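Local coordinates for protein DNA polymerase (PDB 5MDN) that probably catalyses template-directed DNA synthesis, adding deoxyribonucleotides to a growing DNA strand with release of diphosphate, as a family B polymerase, at residues Arg604-Leu609 with Ile614-Phe619; Arg595-Glu600 with Leu756-Val761. All blocks are in the same frame, centred on the assembly; numbering follows the deposited sequence.

Interaction 1 (Arg604-Leu609 with Ile614-Phe619)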
loop_
_atom_site.group_PDB
_atom_site.type_symbol
_atom_site.label_atom_id
_atom_site.label_comp_id
_atom_site.label_asym_id
_atom_site.label_seq_id
_atom_site.Cartn_x
_atom_site.Cartn_y
_atom_site.Cartn_z
ATOM N N ARG A 604 -1.840 14.017 -16.280
ATOM C CA ARG A 604 -3.207 13.505 -16.326
ATOM C C ARG A 604 -3.413 12.952 -17.730
ATOM O O ARG A 604 -3.578 13.719 -18.685
ATOM C CB ARG A 604 -4.217 14.598 -15.992
ATOM C CG ARG A 604 -5.656 14.150 -16.129
ATOM C CD ARG A 604 -5.924 13.011 -15.172
ATOM N NE ARG A 604 -7.318 12.577 -15.147
ATOM C CZ ARG A 604 -7.793 11.560 -15.860
ATOM N NH1 ARG A 604 -6.988 10.864 -16.654
ATOM N NH2 ARG A 604 -9.075 11.232 -15.776
ATOM N N TYR A 605 -3.402 11.627 -17.863
ATOM C CA TYR A 605 -3.461 11.026 -19.183
ATOM C C TYR A 605 -4.050 9.628 -19.096
ATOM O O TYR A 605 -4.090 9.007 -18.030
ATOM C CB TYR A 605 -2.071 10.970 -19.840
ATOM C CG TYR A 605 -1.119 9.984 -19.197
ATOM C CD1 TYR A 605 -0.353 10.347 -18.099
ATOM C CD2 TYR A 605 -0.981 8.695 -19.696
ATOM C CE1 TYR A 605 0.519 9.452 -17.510
ATOM C CE2 TYR A 605 -0.114 7.790 -19.114
ATOM C CZ TYR A 605 0.635 8.174 -18.020
ATOM O OH TYR A 605 1.501 7.276 -17.438
ATOM N N ALA A 606 -4.510 9.148 -20.246
ATOM C CA ALA A 606 -4.865 7.754 -20.449
ATOM C C ALA A 606 -3.983 7.181 -21.548
ATOM O O ALA A 606 -3.563 7.898 -22.462
ATOM C CB ALA A 606 -6.341 7.602 -20.820
ATOM N N GLY A 607 -3.705 5.885 -21.458
ATOM C CA GLY A 607 -2.808 5.259 -22.409
ATOM C C GLY A 607 -3.230 3.862 -22.808
ATOM O O GLY A 607 -3.716 3.089 -21.978
ATOM N N LEU A 608 -3.048 3.530 -24.084
ATOM C CA LEU A 608 -3.463 2.247 -24.644
ATOM C C LEU A 608 -2.220 1.394 -24.859
ATOM O O LEU A 608 -1.372 1.724 -25.695
ATOM C CB LEU A 608 -4.232 2.450 -25.948
ATOM C CG LEU A 608 -4.626 1.202 -26.741
ATOM C CD1 LEU A 608 -5.528 0.297 -25.920
ATOM C CD2 LEU A 608 -5.301 1.596 -28.046
ATOM N N LEU A 609 -2.115 0.303 -24.107
ATOM C CA LEU A 609 -0.982 -0.598 -24.227
ATOM C C LEU A 609 -1.145 -1.509 -25.443
ATOM O O LEU A 609 -2.237 -1.665 -25.995
ATOM C CB LEU A 609 -0.822 -1.438 -22.959
ATOM C CG LEU A 609 -0.517 -0.677 -21.667
ATOM C CD1 LEU A 609 -0.711 -1.577 -20.458
ATOM C CD2 LEU A 609 0.897 -0.121 -21.701
ATOM N N ILE A 614 -6.086 -0.466 -21.254
ATOM C CA ILE A 614 -6.011 0.964 -20.977
ATOM C C ILE A 614 -5.646 1.149 -19.509
ATOM O O ILE A 614 -6.154 0.436 -18.635
ATOM C CB ILE A 614 -7.343 1.667 -21.316
ATOM C CG1 ILE A 614 -7.599 1.717 -22.831
ATOM C CG2 ILE A 614 -7.394 3.075 -20.732
ATOM C CD1 ILE A 614 -8.187 0.440 -23.409
ATOM N N ASP A 615 -4.767 2.109 -19.227
ATOM C CA ASP A 615 -4.533 2.552 -17.861
ATOM C C ASP A 615 -4.620 4.069 -17.794
ATOM O O ASP A 615 -4.319 4.772 -18.762
ATOM C CB ASP A 615 -3.179 2.047 -17.303
ATOM C CG ASP A 615 -1.988 2.385 -18.196
ATOM O OD1 ASP A 615 -2.002 3.419 -18.895
ATOM O OD2 ASP A 615 -1.012 1.604 -18.181
ATOM N N ILE A 616 -5.066 4.564 -16.644
ATOM C CA ILE A 616 -5.456 5.958 -16.482
ATOM C C ILE A 616 -4.718 6.524 -15.280
ATOM O O ILE A 616 -4.755 5.940 -14.192
ATOM C CB ILE A 616 -6.980 6.108 -16.306
ATOM C CG1 ILE A 616 -7.713 5.518 -17.514
ATOM C CG2 ILE A 616 -7.354 7.569 -16.117
ATOM C CD1 ILE A 616 -9.215 5.466 -17.363
ATOM N N VAL A 617 -4.049 7.657 -15.474
ATOM C CA VAL A 617 -3.218 8.275 -14.448
ATOM C C VAL A 617 -3.748 9.676 -14.185
ATOM O O VAL A 617 -4.015 10.429 -15.128
ATOM C CB VAL A 617 -1.736 8.324 -14.868
ATOM C CG1 VAL A 617 -0.901 9.009 -13.791
ATOM C CG2 VAL A 617 -1.215 6.924 -15.147
ATOM N N GLY A 618 -3.899 10.020 -12.911
ATOM C CA GLY A 618 -4.505 11.278 -12.529
ATOM C C GLY A 618 -6.008 11.171 -12.317
ATOM O O GLY A 618 -6.678 10.263 -12.806
ATOM N N PHE A 619 -6.538 12.134 -11.569
ATOM C CA PHE A 619 -7.938 12.109 -11.157
ATOM C C PHE A 619 -8.863 12.426 -12.328
ATOM O O PHE A 619 -9.182 11.553 -13.135
ATOM C CB PHE A 619 -8.180 13.107 -10.024
ATOM C CG PHE A 619 -9.389 12.799 -9.192
ATOM C CD1 PHE A 619 -9.289 11.957 -8.099
ATOM C CD2 PHE A 619 -10.624 13.351 -9.497
ATOM C CE1 PHE A 619 -10.393 11.669 -7.323
ATOM C CE2 PHE A 619 -11.736 13.066 -8.723
ATOM C CZ PHE A 619 -11.619 12.223 -7.634
#
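Val617 O is approached by three groups of 604-609: Tyr605 N makes the firm hydrogen bond to it (3.0 Å), Arg604 NH1 adds a weak one at 3.4 Å, and the CA-H of Arg604 makes a further C-H...O contact. The amide of Tyr605 reaches that oxygen tilted 18° from the carbonyl plane, whereas the return bond from Val617 N to Tyr605 O (2.9 Å) is almost straight. Gly607 and Asp615 form the next hydrogen-bonded pair. The ladder belongs to the antiparallel beta hairpin 605-609/614-617, whose second strand ends a four-stranded sheet; Arg604 and Tyr605 close a Lys-Lys-Arg-Tyr sequence that in related family B polymerases contacts the primer-template duplex. Arg604 runs out with CG opposite the backbone N (chi1 176°) and then bends at chi2, which brings its guanidinium across the end of strand 614-617, with Gly618 O over one face and Ile616 CG2 near NH1. A leucine in its place would probably cost Val617 O its weak side-chain bond and leave the carbonyls of Gly618 and Phe619 without the nearby positive charge. On the sheet face shared by Tyr605 and Val617, Val617 CB sits over the tyrosine ring in a CH-pi contact, 4.1 Å from the centroid. Asp615 projects on this face too, where Tyr593 OH bonds its OD1; Ala606 and Ile616 pair on the other, as do Leu608 CD1 and Ile614 CD1 (3.7 Å).

Interaction 2 (Arg595-Glu600 with Leu756-Val761)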
loop_
_atom_site.group_PDB
_atom_site.type_symbol
_atom_site.label_atom_id
_atom_site.label_comp_id
_atom_site.label_asym_id
_atom_site.label_seq_id
_atom_site.Cartn_x
_atom_site.Cartn_y
_atom_site.Cartn_z
ATOM N N ARG A 595 -1.264 4.521 -28.110
ATOM C CA ARG A 595 -1.772 5.882 -28.191
ATOM C C ARG A 595 -1.931 6.434 -26.782
ATOM O O ARG A 595 -2.166 5.687 -25.830
ATOM C CB ARG A 595 -3.093 5.934 -28.973
ATOM C CG ARG A 595 -3.247 7.174 -29.843
ATOM C CD ARG A 595 -4.192 6.965 -31.023
ATOM N NE ARG A 595 -3.695 5.964 -31.965
ATOM C CZ ARG A 595 -4.208 4.748 -32.121
ATOM N NH1 ARG A 595 -5.251 4.361 -31.401
ATOM N NH2 ARG A 595 -3.676 3.919 -33.010
ATOM N N VAL A 596 -1.807 7.755 -26.661
ATOM C CA VAL A 596 -1.849 8.449 -25.375
ATOM C C VAL A 596 -2.689 9.707 -25.532
ATOM O O VAL A 596 -2.629 10.384 -26.564
ATOM C CB VAL A 596 -0.433 8.809 -24.862
ATOM C CG1 VAL A 596 -0.507 9.640 -23.588
ATOM C CG2 VAL A 596 0.381 7.561 -24.613
ATOM N N LEU A 597 -3.479 10.016 -24.507
ATOM C CA LEU A 597 -4.342 11.192 -24.493
ATOM C C LEU A 597 -4.039 12.023 -23.252
ATOM O O LEU A 597 -4.353 11.609 -22.131
ATOM C CB LEU A 597 -5.810 10.779 -24.527
ATOM C CG LEU A 597 -6.832 11.867 -24.207
ATOM C CD1 LEU A 597 -6.808 12.973 -25.252
ATOM C CD2 LEU A 597 -8.204 11.241 -24.109
ATOM N N PHE A 598 -3.440 13.195 -23.453
ATOM C CA PHE A 598 -3.270 14.175 -22.388
ATOM C C PHE A 598 -4.467 15.117 -22.395
ATOM O O PHE A 598 -4.720 15.803 -23.392
ATOM C CB PHE A 598 -1.971 14.961 -22.564
ATOM C CG PHE A 598 -0.753 14.260 -22.030
ATOM C CD1 PHE A 598 -0.011 13.410 -22.836
ATOM C CD2 PHE A 598 -0.341 14.463 -20.723
ATOM C CE1 PHE A 598 1.115 12.771 -22.343
ATOM C CE2 PHE A 598 0.781 13.829 -20.225
ATOM C CZ PHE A 598 1.510 12.981 -21.035
ATOM N N THR A 599 -5.204 15.150 -21.286
ATOM C CA THR A 599 -6.364 16.027 -21.176
ATOM C C THR A 599 -5.991 17.418 -20.681
ATOM O O THR A 599 -6.597 18.410 -21.104
ATOM C CB THR A 599 -7.411 15.409 -20.243
ATOM O OG1 THR A 599 -6.856 15.255 -18.931
ATOM C CG2 THR A 599 -7.853 14.050 -20.766
ATOM N N GLU A 600 -5.007 17.513 -19.792
ATOM C CA GLU A 600 -4.563 18.781 -19.239
ATOM C C GLU A 600 -3.046 18.858 -19.332
ATOM O O GLU A 600 -2.376 17.899 -19.724
ATOM C CB GLU A 600 -5.029 18.928 -17.782
ATOM C CG GLU A 600 -6.538 18.822 -17.626
ATOM C CD GLU A 600 -6.983 18.636 -16.186
ATOM O OE1 GLU A 600 -6.124 18.644 -15.275
ATOM O OE2 GLU A 600 -8.206 18.475 -15.974
ATOM N N LEU A 756 -17.667 15.329 -21.385
ATOM C CA LEU A 756 -16.991 16.615 -21.504
ATOM C C LEU A 756 -15.779 16.747 -20.594
ATOM O O LEU A 756 -15.020 17.708 -20.749
ATOM C CB LEU A 756 -17.959 17.763 -21.215
ATOM C CG LEU A 756 -19.086 18.012 -22.216
ATOM C CD1 LEU A 756 -19.687 19.380 -21.965
ATOM C CD2 LEU A 756 -18.582 17.892 -23.646
ATOM N N ARG A 757 -15.577 15.835 -19.641
ATOM C CA ARG A 757 -14.302 15.867 -18.937
ATOM C C ARG A 757 -13.161 15.396 -19.827
ATOM O O ARG A 757 -11.992 15.617 -19.490
ATOM C CB ARG A 757 -14.354 15.040 -17.652
ATOM C CG ARG A 757 -13.258 15.439 -16.673
ATOM C CD ARG A 757 -13.201 14.588 -15.419
ATOM N NE ARG A 757 -12.057 14.986 -14.602
ATOM C CZ ARG A 757 -11.751 14.468 -13.419
ATOM N NH1 ARG A 757 -12.503 13.512 -12.891
ATOM N NH2 ARG A 757 -10.688 14.911 -12.760
ATOM N N ILE A 758 -13.477 14.775 -20.960
ATOM C CA ILE A 758 -12.501 14.580 -22.021
ATOM C C ILE A 758 -13.015 15.353 -23.224
ATOM O O ILE A 758 -13.472 14.772 -24.213
ATOM C CB ILE A 758 -12.274 13.094 -22.355
ATOM C CG1 ILE A 758 -11.993 12.293 -21.083
ATOM C CG2 ILE A 758 -11.112 12.953 -23.310
ATOM C CD1 ILE A 758 -13.210 11.615 -20.505
ATOM N N ALA A 759 -12.964 16.679 -23.132
ATOM C CA ALA A 759 -13.453 17.525 -24.211
ATOM C C ALA A 759 -12.337 18.426 -24.708
ATOM O O ALA A 759 -12.493 19.646 -24.793
ATOM C CB ALA A 759 -14.647 18.354 -23.750
ATOM N N GLU A 760 -11.198 17.825 -25.032
ATOM C CA GLU A 760 -10.056 18.569 -25.545
ATOM C C GLU A 760 -10.208 18.927 -27.016
ATOM O O GLU A 760 -9.183 19.158 -27.691
ATOM C CB GLU A 760 -8.765 17.775 -25.307
ATOM C CG GLU A 760 -8.797 16.318 -25.822
ATOM C CD GLU A 760 -8.533 16.190 -27.312
ATOM O OE1 GLU A 760 -7.716 17.003 -27.817
ATOM O OE2 GLU A 760 -9.067 15.230 -27.940
ATOM N N VAL A 761 -11.445 18.905 -27.536
ATOM C CA VAL A 761 -11.715 19.136 -28.954
ATOM C C VAL A 761 -13.195 19.424 -29.244
ATOM O O VAL A 761 -13.518 20.000 -30.288
ATOM C CB VAL A 761 -11.217 17.910 -29.747
ATOM C CG1 VAL A 761 -12.213 16.771 -29.653
ATOM C CG2 VAL A 761 -10.883 18.262 -31.188
#
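Leu597 meets the 756-761 loop with both of its methyl groups, each against a different residue. The apolar part comes first: Leu597 CD2 touches Ile758 CG2 at 3.5 Å, the two side chains slanting across one another so that the meeting is between branch methyls. Leu597 is directed at the loop from its CB onward, and CG stands opposite the backbone N (chi1 167°), a torsion that carries the forked end out to the loop. Ile758 CG2 also has Thr599 CG2 as a looser neighbour, 4.3 Å away, and thus lies near the side chains of two residues of 595-600. Helix 628-643 completes the apolar cluster, with Ile641 touching both Leu597 and Ile758 and Val638 adding to the isoleucine.

The second kind of contact joins an apolar methyl to the aliphatic part of an acidic residue. Leu597 CD1 lies 3.9 Å from Glu760 CG, and the carboxylate oxygen OE2 comes only slightly farther off, at 4.2 Å. In the glutamate, the bend at chi2 (81°) brings CG and the carboxylate end to the CD1 methyl, the two chains running at a slant to each other.

Polar contributions are slight. The backbones stay well apart, with the nearest CA atoms, those of Thr599 and Glu760, separated by 6.3 Å, and hydrogen bonding plays no part between the segments. Glu600 OE2 and Arg757 NE have opposite charges but stand 5.4 Å apart, so any attraction is probably weak and long-range. The arrangement is a side-chain seam between a beta strand and the loop that follows helix 743-756, consistent with the C-terminal thumb of a family B polymerase folding back onto the sheet beside its palm.

How the interactions relate
Followed from the N terminus, the chain reaches strand 595-598 before the other segments of these contacts, turns, and continues as strand 605-609, which interaction 1 pairs with 614-617 across a short hairpin loop. It then passes through helices 628-643 and 647-666 and, much later, helix 743-756, before the loop 756-761 returns to 595-600. Interaction 2 thus closes a loop of 155 residues, with the whole hairpin of interaction 1 nested inside it. The two contacts meet in one sheet, where strands 595-598 and 605-609 are neighbours joined by backbone bonds such as Leu608 N to Arg595 O. Arg757 packing on Phe619 ties the C-terminal loop to the hairpin as well.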